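Major allergen Alt a 1 (Alternaria alternata, PDB 3V0R) is a secreted fungal beta-barrel allergen that forms a disulfide-linked homodimer and may bind and inhibit the beta-glucanase activity of host plant thaumatin-like proteins. Local coordinates at residues Y14-S19 with N68-F73; S19-R24 with T29-L34; L83-Q86 with I92-V95. All coordinates share one frame; numbering follows the deposited sequence.

Contact 1: residues Y14-S19 with N68-F73. With 8AC (8-aminooctanoic acid), chain L; 0FU (2,5,6-triaminopyrimidin-4-ol), chain J; SO4 (sulfate ion), chain B.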
loop_
_atom_site.group_PDB
_atom_site.type_symbol
_atom_site.label_atom_id
_atom_site.label_comp_id
_atom_site.label_asym_id
_atom_site.label_seq_id
_atom_site.Cartn_x
_atom_site.Cartn_y
_atom_site.Cartn_z
ATOM N N TYR A 14 -4.543 -15.710 -22.533
ATOM C CA TYR A 14 -5.357 -16.017 -21.347
ATOM C C TYR A 14 -4.629 -16.950 -20.383
ATOM O O TYR A 14 -5.239 -17.571 -19.514
ATOM C CB TYR A 14 -6.694 -16.608 -21.810
ATOM C CG TYR A 14 -7.502 -15.553 -22.546
ATOM C CD1 TYR A 14 -7.511 -15.510 -23.905
ATOM C CD2 TYR A 14 -8.192 -14.580 -21.839
ATOM C CE1 TYR A 14 -8.220 -14.524 -24.604
ATOM C CE2 TYR A 14 -8.913 -13.605 -22.525
ATOM C CZ TYR A 14 -8.876 -13.580 -23.870
ATOM O OH TYR A 14 -9.575 -12.609 -24.551
ATOM N N VAL A 15 -3.314 -17.022 -20.540
ATOM C CA VAL A 15 -2.437 -17.825 -19.693
ATOM C C VAL A 15 -1.459 -16.961 -18.915
ATOM O O VAL A 15 -0.724 -16.122 -19.497
ATOM C CB VAL A 15 -1.668 -18.837 -20.574
ATOM C CG1 VAL A 15 -0.730 -19.694 -19.687
ATOM C CG2 VAL A 15 -2.662 -19.732 -21.328
ATOM N N TRP A 16 -1.498 -17.084 -17.593
ATOM C CA TRP A 16 -0.659 -16.320 -16.680
ATOM C C TRP A 16 0.220 -17.223 -15.887
ATOM O O TRP A 16 -0.175 -18.378 -15.615
ATOM C CB TRP A 16 -1.493 -15.469 -15.751
ATOM C CG TRP A 16 -2.303 -14.385 -16.382
ATOM C CD1 TRP A 16 -2.225 -13.888 -17.657
ATOM C CD2 TRP A 16 -3.374 -13.599 -15.745
ATOM N NE1 TRP A 16 -3.131 -12.878 -17.834
ATOM C CE2 TRP A 16 -3.837 -12.680 -16.698
ATOM C CE3 TRP A 16 -3.963 -13.624 -14.495
ATOM C CZ2 TRP A 16 -4.860 -11.781 -16.426
ATOM C CZ3 TRP A 16 -4.957 -12.715 -14.218
ATOM C CH2 TRP A 16 -5.435 -11.847 -15.191
ATOM N N LYS A 17 1.387 -16.727 -15.448
ATOM C CA LYS A 17 2.334 -17.520 -14.660
ATOM C C LYS A 17 2.176 -17.120 -13.223
ATOM O O LYS A 17 2.087 -15.909 -12.933
ATOM C CB LYS A 17 3.742 -17.147 -15.109
ATOM C CG LYS A 17 4.834 -17.916 -14.382
ATOM C CD LYS A 17 6.205 -17.545 -14.969
ATOM C CE LYS A 17 6.770 -16.359 -14.202
ATOM N NZ LYS A 17 8.188 -16.039 -14.605
ATOM N N ILE A 18 2.145 -18.112 -12.326
ATOM C CA ILE A 18 2.037 -17.913 -10.908
ATOM C C ILE A 18 3.384 -18.364 -10.337
ATOM O O ILE A 18 3.925 -19.419 -10.663
ATOM C CB ILE A 18 0.909 -18.716 -10.228
ATOM C CG1 ILE A 18 -0.399 -18.539 -10.985
ATOM C CG2 ILE A 18 0.837 -18.343 -8.724
ATOM C CD1 ILE A 18 -1.055 -17.164 -10.878
ATOM N N SER A 19 3.961 -17.528 -9.512
ATOM C CA SER A 19 5.280 -17.802 -8.934
ATOM C C SER A 19 5.419 -17.133 -7.549
ATOM O O SER A 19 4.583 -16.306 -7.117
ATOM C CB SER A 19 6.426 -17.286 -9.837
ATOM O OG SER A 19 6.301 -15.889 -10.005
ATOM N N ASN A 68 -6.841 -2.155 -4.606
ATOM C CA ASN A 68 -7.486 -1.702 -5.811
ATOM C C ASN A 68 -7.982 -2.862 -6.668
ATOM O O ASN A 68 -8.869 -2.664 -7.476
ATOM C CB ASN A 68 -6.511 -0.819 -6.631
ATOM C CG ASN A 68 -6.343 0.603 -6.056
ATOM O OD1 ASN A 68 -7.306 1.309 -5.623
ATOM N ND2 ASN A 68 -5.087 1.053 -6.055
ATOM N N SER A 69 -7.448 -4.082 -6.466
ATOM C CA SER A 69 -7.364 -5.076 -7.565
ATOM C C SER A 69 -8.648 -5.455 -8.343
ATOM O O SER A 69 -9.734 -5.677 -7.809
ATOM C CB SER A 69 -6.671 -6.384 -7.145
ATOM O OG SER A 69 -6.051 -6.971 -8.309
ATOM N N PHE A 70 -8.469 -5.606 -9.637
ATOM C CA PHE A 70 -9.524 -6.106 -10.464
ATOM C C PHE A 70 -9.660 -7.645 -10.325
ATOM O O PHE A 70 -10.504 -8.243 -10.957
ATOM C CB PHE A 70 -9.200 -5.677 -11.909
ATOM C CG PHE A 70 -8.002 -6.361 -12.488
ATOM C CD1 PHE A 70 -6.735 -6.045 -12.066
ATOM C CD2 PHE A 70 -8.153 -7.367 -13.436
ATOM C CE1 PHE A 70 -5.625 -6.740 -12.553
ATOM C CE2 PHE A 70 -7.053 -8.033 -13.952
ATOM C CZ PHE A 70 -5.792 -7.712 -13.519
ATOM N N MET A 71 -8.800 -8.281 -9.537
ATOM C CA MET A 71 -8.799 -9.748 -9.414
ATOM C C MET A 71 -9.165 -10.154 -7.973
ATOM O O MET A 71 -8.687 -9.540 -7.023
ATOM C CB MET A 71 -7.406 -10.291 -9.634
ATOM C CG MET A 71 -6.850 -10.141 -11.034
ATOM S SD MET A 71 -7.837 -11.050 -12.235
ATOM C CE MET A 71 -7.701 -12.664 -11.461
ATOM N N ASP A 72 -9.942 -11.223 -7.866
ATOM C CA ASP A 72 -10.203 -11.921 -6.591
ATOM C C ASP A 72 -9.593 -13.264 -6.656
ATOM O O ASP A 72 -9.443 -13.825 -7.733
ATOM C CB ASP A 72 -11.680 -12.063 -6.305
ATOM C CG ASP A 72 -12.357 -10.690 -5.983
ATOM O OD1 ASP A 72 -11.685 -9.735 -5.579
ATOM O OD2 ASP A 72 -13.585 -10.612 -6.124
ATOM N N PHE A 73 -9.234 -13.799 -5.484
ATOM C CA PHE A 73 -8.768 -15.169 -5.374
ATOM C C PHE A 73 -9.366 -15.890 -4.174
ATOM O O PHE A 73 -9.828 -15.275 -3.228
ATOM C CB PHE A 73 -7.251 -15.236 -5.342
ATOM C CG PHE A 73 -6.647 -14.936 -3.982
ATOM C CD1 PHE A 73 -6.496 -13.670 -3.555
ATOM C CD2 PHE A 73 -6.200 -15.976 -3.152
ATOM C CE1 PHE A 73 -5.879 -13.357 -2.338
ATOM C CE2 PHE A 73 -5.595 -15.689 -1.916
ATOM C CZ PHE A 73 -5.439 -14.372 -1.506
HETATM N NAA 8AC L . -7.047 -9.669 -28.819
HETATM O OAB 8AC L . -8.032 -11.752 -18.875
HETATM O OAC 8AC L . -7.171 -9.814 -18.593
HETATM C CAD 8AC L . -6.921 -9.269 -27.411
HETATM C CAE 8AC L . -6.497 -10.474 -26.601
HETATM C CAF 8AC L . -5.764 -10.083 -25.333
HETATM C CAG 8AC L . -6.747 -10.233 -24.164
HETATM C CAH 8AC L . -6.060 -10.649 -22.914
HETATM C CAI 8AC L . -7.030 -10.458 -21.712
HETATM C CAJ 8AC L . -6.489 -11.178 -20.498
HETATM C CAK 8AC L . -7.303 -10.855 -19.229
HETATM C C4 0FU J . -9.420 -7.617 -23.582
HETATM N N3 0FU J . -9.774 -7.911 -24.861
HETATM C C2 0FU J . -10.612 -8.940 -25.162
HETATM N NAA 0FU J . -10.922 -9.177 -26.446
HETATM N N1 0FU J . -11.141 -9.724 -24.197
HETATM C C6 0FU J . -10.818 -9.475 -22.895
HETATM N NAB 0FU J . -11.322 -10.228 -21.946
HETATM C C5 0FU J . -9.942 -8.408 -22.544
HETATM N NAC 0FU J . -9.599 -8.120 -21.262
HETATM O O4 0FU J . -8.565 -6.587 -23.248
HETATM S S SO4 B . 9.999 -12.990 -13.234
HETATM O O1 SO4 B . 8.659 -13.563 -12.866
HETATM O O2 SO4 B . 10.825 -14.090 -13.814
HETATM O O3 SO4 B . 9.797 -11.896 -14.237
HETATM O O4 SO4 B . 10.773 -12.433 -12.085
#

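Contact 2: residues S19-R24 with T29-L34. With 0FU (2,5,6-triaminopyrimidin-4-ol), chain K; 0FU (2,5,6-triaminopyrimidin-4-ol), chain M; SO4 (sulfate ion), chain C.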
loop_
_atom_site.group_PDB
_atom_site.type_symbol
_atom_site.label_atom_id
_atom_site.label_comp_id
_atom_site.label_asym_id
_atom_site.label_seq_id
_atom_site.Cartn_x
_atom_site.Cartn_y
_atom_site.Cartn_z
ATOM N N SER A 19 3.961 -17.528 -9.512
ATOM C CA SER A 19 5.280 -17.802 -8.934
ATOM C C SER A 19 5.419 -17.133 -7.549
ATOM O O SER A 19 4.583 -16.306 -7.117
ATOM C CB SER A 19 6.426 -17.286 -9.837
ATOM O OG SER A 19 6.301 -15.889 -10.005
ATOM N N GLU A 20 6.501 -17.501 -6.872
ATOM C CA GLU A 20 6.811 -16.946 -5.514
ATOM C C GLU A 20 5.648 -17.015 -4.508
ATOM O O GLU A 20 5.329 -16.103 -3.730
ATOM C CB GLU A 20 7.494 -15.562 -5.633
ATOM C CG GLU A 20 8.499 -15.292 -6.800
ATOM C CD GLU A 20 9.531 -16.412 -7.285
ATOM O OE1 GLU A 20 9.667 -16.380 -8.503
ATOM O OE2 GLU A 20 10.271 -17.239 -6.576
ATOM N N PHE A 21 5.001 -18.167 -4.485
ATOM C CA PHE A 21 4.012 -18.426 -3.463
ATOM C C PHE A 21 4.673 -18.324 -2.103
ATOM O O PHE A 21 5.790 -18.790 -1.909
ATOM C CB PHE A 21 3.456 -19.871 -3.592
ATOM C CG PHE A 21 2.495 -20.248 -2.506
ATOM C CD1 PHE A 21 1.245 -19.758 -2.494
ATOM C CD2 PHE A 21 2.900 -21.023 -1.468
ATOM C CE1 PHE A 21 0.333 -20.136 -1.513
ATOM C CE2 PHE A 21 2.039 -21.396 -0.439
ATOM C CZ PHE A 21 0.741 -20.928 -0.459
ATOM N N TYR A 22 3.987 -17.679 -1.164
ATOM C CA TYR A 22 4.398 -17.625 0.244
ATOM C C TYR A 22 3.177 -17.859 1.081
ATOM O O TYR A 22 2.091 -17.526 0.691
ATOM C CB TYR A 22 5.002 -16.247 0.605
ATOM C CG TYR A 22 5.479 -16.046 2.056
ATOM C CD1 TYR A 22 6.846 -16.190 2.416
ATOM C CD2 TYR A 22 4.604 -15.629 3.058
ATOM C CE1 TYR A 22 7.289 -15.951 3.722
ATOM C CE2 TYR A 22 5.046 -15.427 4.376
ATOM C CZ TYR A 22 6.369 -15.604 4.707
ATOM O OH TYR A 22 6.798 -15.322 5.995
ATOM N N GLY A 23 3.373 -18.397 2.269
ATOM C CA GLY A 23 2.325 -18.403 3.283
ATOM C C GLY A 23 2.885 -18.640 4.674
ATOM O O GLY A 23 3.954 -19.217 4.818
ATOM N N ARG A 24 2.179 -18.169 5.681
ATOM C CA ARG A 24 2.590 -18.401 7.035
ATOM C C ARG A 24 1.428 -19.054 7.786
ATOM O O ARG A 24 0.311 -18.585 7.705
ATOM C CB ARG A 24 3.008 -17.098 7.722
ATOM C CG ARG A 24 3.373 -17.356 9.186
ATOM C CD ARG A 24 3.806 -16.105 9.886
ATOM N NE ARG A 24 3.944 -16.366 11.307
ATOM C CZ ARG A 24 3.625 -15.526 12.254
ATOM N NH1 ARG A 24 3.755 -15.874 13.531
ATOM N NH2 ARG A 24 3.272 -14.284 11.965
ATOM N N THR A 29 -1.581 -24.633 11.214
ATOM C CA THR A 29 -2.866 -25.084 10.634
ATOM C C THR A 29 -3.338 -24.100 9.581
ATOM O O THR A 29 -2.950 -24.185 8.427
ATOM C CB THR A 29 -3.919 -25.291 11.752
ATOM O OG1 THR A 29 -4.026 -24.104 12.531
ATOM C CG2 THR A 29 -3.538 -26.470 12.715
ATOM N N TYR A 30 -4.136 -23.129 9.985
ATOM C CA TYR A 30 -4.608 -22.055 9.075
ATOM C C TYR A 30 -3.472 -21.101 8.728
ATOM O O TYR A 30 -2.467 -20.991 9.490
ATOM C CB TYR A 30 -5.751 -21.265 9.724
ATOM C CG TYR A 30 -5.356 -20.679 11.050
ATOM C CD1 TYR A 30 -5.620 -21.352 12.242
ATOM C CD2 TYR A 30 -4.680 -19.467 11.115
ATOM C CE1 TYR A 30 -5.219 -20.817 13.473
ATOM C CE2 TYR A 30 -4.293 -18.916 12.334
ATOM C CZ TYR A 30 -4.575 -19.596 13.501
ATOM O OH TYR A 30 -4.142 -19.050 14.668
ATOM N N TYR A 31 -3.600 -20.457 7.556
ATOM C CA TYR A 31 -2.715 -19.379 7.152
ATOM C C TYR A 31 -3.167 -18.060 7.824
ATOM O O TYR A 31 -4.370 -17.840 7.959
ATOM C CB TYR A 31 -2.780 -19.151 5.626
ATOM C CG TYR A 31 -2.121 -20.281 4.831
ATOM C CD1 TYR A 31 -0.744 -20.376 4.752
ATOM C CD2 TYR A 31 -2.875 -21.210 4.152
ATOM C CE1 TYR A 31 -0.122 -21.404 4.043
ATOM C CE2 TYR A 31 -2.268 -22.209 3.371
ATOM C CZ TYR A 31 -0.894 -22.309 3.334
ATOM O OH TYR A 31 -0.284 -23.296 2.582
ATOM N N ASN A 32 -2.206 -17.196 8.169
ATOM C CA ASN A 32 -2.540 -15.827 8.508
ATOM C C ASN A 32 -2.030 -14.866 7.457
ATOM O O ASN A 32 -2.324 -13.675 7.519
ATOM C CB ASN A 32 -2.111 -15.400 9.931
ATOM C CG ASN A 32 -0.614 -15.282 10.101
ATOM O OD1 ASN A 32 0.169 -15.513 9.163
ATOM N ND2 ASN A 32 -0.197 -14.934 11.322
ATOM N N SER A 33 -1.237 -15.391 6.521
ATOM C CA SER A 33 -0.654 -14.602 5.458
ATOM C C SER A 33 -0.473 -15.519 4.250
ATOM O O SER A 33 0.075 -16.576 4.395
ATOM C CB SER A 33 0.688 -14.004 5.913
ATOM O OG SER A 33 1.236 -13.177 4.886
ATOM N N LEU A 34 -0.899 -15.074 3.066
ATOM C CA LEU A 34 -0.783 -15.850 1.852
ATOM C C LEU A 34 -0.576 -14.910 0.683
ATOM O O LEU A 34 -1.227 -13.856 0.612
ATOM C CB LEU A 34 -2.109 -16.632 1.669
ATOM C CG LEU A 34 -2.292 -17.964 1.018
ATOM C CD1 LEU A 34 -1.450 -19.055 1.576
ATOM C CD2 LEU A 34 -3.754 -18.368 1.274
HETATM C C4 0FU K . 5.600 -10.059 1.150
HETATM N N3 0FU K . 6.146 -9.977 -0.086
HETATM C C2 0FU K . 6.841 -11.038 -0.571
HETATM N NAA 0FU K . 7.392 -10.943 -1.793
HETATM N N1 0FU K . 6.984 -12.188 0.136
HETATM C C6 0FU K . 6.478 -12.270 1.377
HETATM N NAB 0FU K . 6.573 -13.317 2.214
HETATM C C5 0FU K . 5.781 -11.220 1.869
HETATM N NAC 0FU K . 5.271 -11.346 3.081
HETATM O O4 0FU K . 4.866 -9.059 1.769
HETATM C C4 0FU M . 2.872 -10.077 -0.232
HETATM N N3 0FU M . 2.440 -10.877 0.749
HETATM C C2 0FU M . 2.631 -12.211 0.665
HETATM N NAA 0FU M . 2.172 -12.953 1.693
HETATM N N1 0FU M . 3.273 -12.783 -0.396
HETATM C C6 0FU M . 3.715 -12.014 -1.403
HETATM N NAB 0FU M . 4.325 -12.547 -2.470
HETATM C C5 0FU M . 3.518 -10.629 -1.314
HETATM N NAC 0FU M . 3.910 -9.775 -2.259
HETATM O O4 0FU M . 2.733 -8.726 -0.217
HETATM S S SO4 C . 3.585 -12.652 16.460
HETATM O O1 SO4 C . 4.852 -11.939 16.074
HETATM O O2 SO4 C . 3.957 -13.812 17.323
HETATM O O3 SO4 C . 2.703 -11.698 17.205
HETATM O O4 SO4 C . 2.810 -13.206 15.310
#

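Contact 3: residues L83-Q86 with I92-V95. With 8AC (8-aminooctanoic acid), chain L; 0FU (2,5,6-triaminopyrimidin-4-ol), chain J.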
loop_
_atom_site.group_PDB
_atom_site.type_symbol
_atom_site.label_atom_id
_atom_site.label_comp_id
_atom_site.label_asym_id
_atom_site.label_seq_id
_atom_site.Cartn_x
_atom_site.Cartn_y
_atom_site.Cartn_z
ATOM N N LEU A 83 -7.868 -20.529 -6.891
ATOM C CA LEU A 83 -8.918 -20.124 -7.814
ATOM C C LEU A 83 -8.861 -18.601 -7.960
ATOM O O LEU A 83 -8.749 -17.886 -6.997
ATOM C CB LEU A 83 -10.269 -20.514 -7.210
ATOM C CG LEU A 83 -11.525 -20.021 -7.878
ATOM C CD1 LEU A 83 -11.641 -20.535 -9.275
ATOM C CD2 LEU A 83 -12.820 -20.408 -7.093
ATOM N N LEU A 84 -8.824 -18.138 -9.201
ATOM C CA LEU A 84 -8.871 -16.701 -9.531
ATOM C C LEU A 84 -10.170 -16.375 -10.222
ATOM O O LEU A 84 -10.699 -17.205 -10.945
ATOM C CB LEU A 84 -7.714 -16.347 -10.460
ATOM C CG LEU A 84 -6.295 -16.549 -9.965
ATOM C CD1 LEU A 84 -5.268 -16.363 -11.106
ATOM C CD2 LEU A 84 -6.026 -15.513 -8.841
ATOM N N LYS A 85 -10.658 -15.151 -10.070
ATOM C CA LYS A 85 -11.805 -14.686 -10.747
ATOM C C LYS A 85 -11.616 -13.267 -11.219
ATOM O O LYS A 85 -11.129 -12.420 -10.467
ATOM C CB LYS A 85 -12.983 -14.745 -9.809
ATOM C CG LYS A 85 -14.244 -14.188 -10.381
ATOM C CD LYS A 85 -15.427 -14.274 -9.431
ATOM C CE LYS A 85 -15.295 -13.310 -8.270
ATOM N NZ LYS A 85 -16.541 -13.271 -7.424
ATOM N N GLN A 86 -12.005 -13.002 -12.453
ATOM C CA GLN A 86 -11.917 -11.677 -13.064
ATOM C C GLN A 86 -13.290 -11.371 -13.731
ATOM O O GLN A 86 -13.678 -12.021 -14.721
ATOM C CB GLN A 86 -10.820 -11.725 -14.175
ATOM C CG GLN A 86 -10.461 -10.344 -14.779
ATOM C CD GLN A 86 -9.610 -10.389 -16.017
ATOM O OE1 GLN A 86 -9.260 -11.457 -16.551
ATOM N NE2 GLN A 86 -9.304 -9.213 -16.542
ATOM N N ILE A 92 -19.523 -11.174 -18.554
ATOM C CA ILE A 92 -18.346 -12.004 -18.745
ATOM C C ILE A 92 -17.528 -12.025 -17.482
ATOM O O ILE A 92 -17.090 -10.976 -17.011
ATOM C CB ILE A 92 -17.448 -11.458 -19.873
ATOM C CG1 ILE A 92 -18.218 -11.423 -21.212
ATOM C CG2 ILE A 92 -16.195 -12.303 -20.034
ATOM C CD1 ILE A 92 -17.433 -10.689 -22.330
ATOM N N THR A 93 -17.315 -13.225 -16.959
ATOM C CA THR A 93 -16.443 -13.470 -15.847
ATOM C C THR A 93 -15.536 -14.612 -16.225
ATOM O O THR A 93 -16.009 -15.619 -16.773
ATOM C CB THR A 93 -17.265 -13.864 -14.584
ATOM O OG1 THR A 93 -18.009 -12.720 -14.122
ATOM C CG2 THR A 93 -16.362 -14.314 -13.444
ATOM N N TYR A 94 -14.239 -14.484 -15.946
ATOM C CA TYR A 94 -13.285 -15.577 -16.141
ATOM C C TYR A 94 -12.941 -16.161 -14.821
ATOM O O TYR A 94 -12.915 -15.445 -13.826
ATOM C CB TYR A 94 -11.988 -15.079 -16.756
ATOM C CG TYR A 94 -12.080 -14.402 -18.080
ATOM C CD1 TYR A 94 -12.965 -14.834 -19.029
ATOM C CD2 TYR A 94 -11.226 -13.361 -18.411
ATOM C CE1 TYR A 94 -13.075 -14.172 -20.259
ATOM C CE2 TYR A 94 -11.314 -12.704 -19.666
ATOM C CZ TYR A 94 -12.224 -13.136 -20.561
ATOM O OH TYR A 94 -12.327 -12.536 -21.801
ATOM N N VAL A 95 -12.700 -17.472 -14.777
ATOM C CA VAL A 95 -12.143 -18.152 -13.636
ATOM C C VAL A 95 -10.971 -18.971 -14.063
ATOM O O VAL A 95 -10.778 -19.202 -15.267
ATOM C CB VAL A 95 -13.134 -19.022 -12.839
ATOM C CG1 VAL A 95 -14.262 -18.195 -12.265
ATOM C CG2 VAL A 95 -13.701 -20.148 -13.718
HETATM N NAA 8AC L . -7.047 -9.669 -28.819
HETATM O OAB 8AC L . -8.032 -11.752 -18.875
HETATM O OAC 8AC L . -7.171 -9.814 -18.593
HETATM C CAD 8AC L . -6.921 -9.269 -27.411
HETATM C CAE 8AC L . -6.497 -10.474 -26.601
HETATM C CAF 8AC L . -5.764 -10.083 -25.333
HETATM C CAG 8AC L . -6.747 -10.233 -24.164
HETATM C CAH 8AC L . -6.060 -10.649 -22.914
HETATM C CAI 8AC L . -7.030 -10.458 -21.712
HETATM C CAJ 8AC L . -6.489 -11.178 -20.498
HETATM C CAK 8AC L . -7.303 -10.855 -19.229
HETATM C C4 0FU J . -9.420 -7.617 -23.582
HETATM N N3 0FU J . -9.774 -7.911 -24.861
HETATM C C2 0FU J . -10.612 -8.940 -25.162
HETATM N NAA 0FU J . -10.922 -9.177 -26.446
HETATM N N1 0FU J . -11.141 -9.724 -24.197
HETATM C C6 0FU J . -10.818 -9.475 -22.895
HETATM N NAB 0FU J . -11.322 -10.228 -21.946
HETATM C C5 0FU J . -9.942 -8.408 -22.544
HETATM N NAC 0FU J . -9.599 -8.120 -21.262
HETATM O O4 0FU J . -8.565 -6.587 -23.248
#

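Contact 1: residues Y14-S19 with N68-F73
Trp16 and Met71 approach from opposite directions, and the thioether finds the rim of the indole, not its face. Met71 SD lies in the plane of the six-membered ring, 88° off its normal and 5.0 Å from its centroid, a Met-aromatic contact of the edge kind. Met71 SD is 3.9 Å from both CZ3 and CH2 of Trp16; the methyl CE also reaches CZ3. Met71 gets there on a folded chain, bent at chi2 and again at chi3 (-63° and -57°), and its CG lies over one face of the Phe70 ring on the way. Phe70 closes the same indole corner obliquely, its CE2 standing 4.3 Å from Trp16 CH2. An ST turn precedes Met71, whose N donates to Ser69 OG at 3.3 Å. Further round the indole edge, Trp16 CZ2 lies 3.7 Å from carboxyl oxygen OAC of the bound 8-aminooctanoic acid, whose chain runs over one face of the Tyr14 ring. With 12.7 Å between the CA atoms of Trp16 and Met71, side chains alone span the gap. Strand 15-25 runs between strands 33-40 and 114-128, while Met71 leads into strand 72-76 and packs on Phe48 of strand 47-53.

Contact 2: residues S19-R24 with T29-L34
Arg24 leaves its strand extended from CG to NE (chi1 177°, CG anti to the main-chain N) and crosses the amide of Asn32 at a slant. CB comes first, 3.6 Å from Asn32 OD1; CG and CD follow past the same oxygen at slightly longer range. At the tip the guanidinium offers one face to Asn32 ND2, 3.6 Å from Arg24 NH2, with the two planes 76° apart. NE is taken by a salt bridge to Asp113, and NH1 gives a weak bond to a sulfate oxygen, O4, lying in the guanidinium plane at 3.3 Å. Backbone bonds hold the root of this side chain: Arg24 N donates to Ser33 O, and Asn32 N to Arg24 O, both at 2.9 Å.

Phe21, Tyr31 and Leu34 pack on the face away from Arg24, which is largely apolar. Leu34 CD1 sits over the centre of the Tyr31 ring and 3.5 Å from Phe21 CZ, while Tyr31 OH meets the Phe21 ring at its edge. Tyr31 CE1 lies 3.9 Å from Gly23 CA. Two triaminopyrimidines are bound by Tyr22 and Ser33.

Chemically, the hairpin is two-sided: opposite the packed side chains stands an arginine whose charge is probably balanced by Asp113, with sulfate a weak additional partner.

Contact 3: residues L83-Q86 with I92-V95
The amide of Gln86 lies against the acid group of 8-aminooctanoic acid at unusually short range, right beside the edge of Tyr94. The two side chains lie side by side and point the same way, and the amide plane is turned 70° from the phenol ring. Gln86 OE1 sits in the ring plane at its edge, 3.3 Å from Tyr94 CD2. The glutamine reaches out on an extended chain, CG opposite the main-chain N (chi1 -172°), which carries the amide to the acid end of the ligand. There Gln86 NE2 donates to OAC at 3.0 Å, while Gln86 OE1 lies only 2.6 Å from OAB. Two oxygens at that separation suggest that the acid probably keeps a proton and shares it. OAB also lies near the edge of the Tyr94 ring, close to its plane. At the far end of that ring Tyr94 OH meets NAB of a triaminopyrimidine at 2.5 Å, shorter than a normal hydrogen bond, so the detail there is doubtful.

Behind these side chains the backbones form a regular ladder. Gln86 and Tyr94 make a hydrogen-bonded pair: Gln86 N to Tyr94 O spans 2.9 Å and Tyr94 N to Gln86 O 2.8 Å, both nearly straight at the hydrogen. Next along, Lys85 faces Val95 in a non-hydrogen-bonded pair, and Val95 CA approaches Leu84 O at 3.2 Å in a CA-H...O contact.

Lys85 and Val95 occupy the other face of the sheet. Lys85 CG leans on Thr93 CG2 at 3.7 Å before its amino end leads off to a cation-pi contact with Trp62, and Leu83 CD1 touches Val95 CB.

The strands run 165° apart, joined by a short connection: a beta hairpin of the barrel. Its Gln86 and Tyr94, both packed on Leu126, form part of the pocket that holds 8-aminooctanoic acid in this crystal.

Overall arrangement
Contacts 1 and 3 are close neighbours, their centres about 9 Å apart, and they share the same two ligands: 8-aminooctanoic acid and one triaminopyrimidine lie against both. They also touch directly, since Met71 SD packs 3.6 Å from Gln86 CB and Asp72 O is a probable hydrogen-bond partner of Lys85 N at 2.9 Å, where strands 72-76 and 81-87 run as neighbours. Contact 2 shares Ser19 with contact 1, through strand 15-25, but lies about 16 Å away between centres. From contact 3 it is about 21 Å distant between centres, across the chain's centre, and it lines a separate site holding two triaminopyrimidines. Contacts 1 and 2 both meet the third subunit.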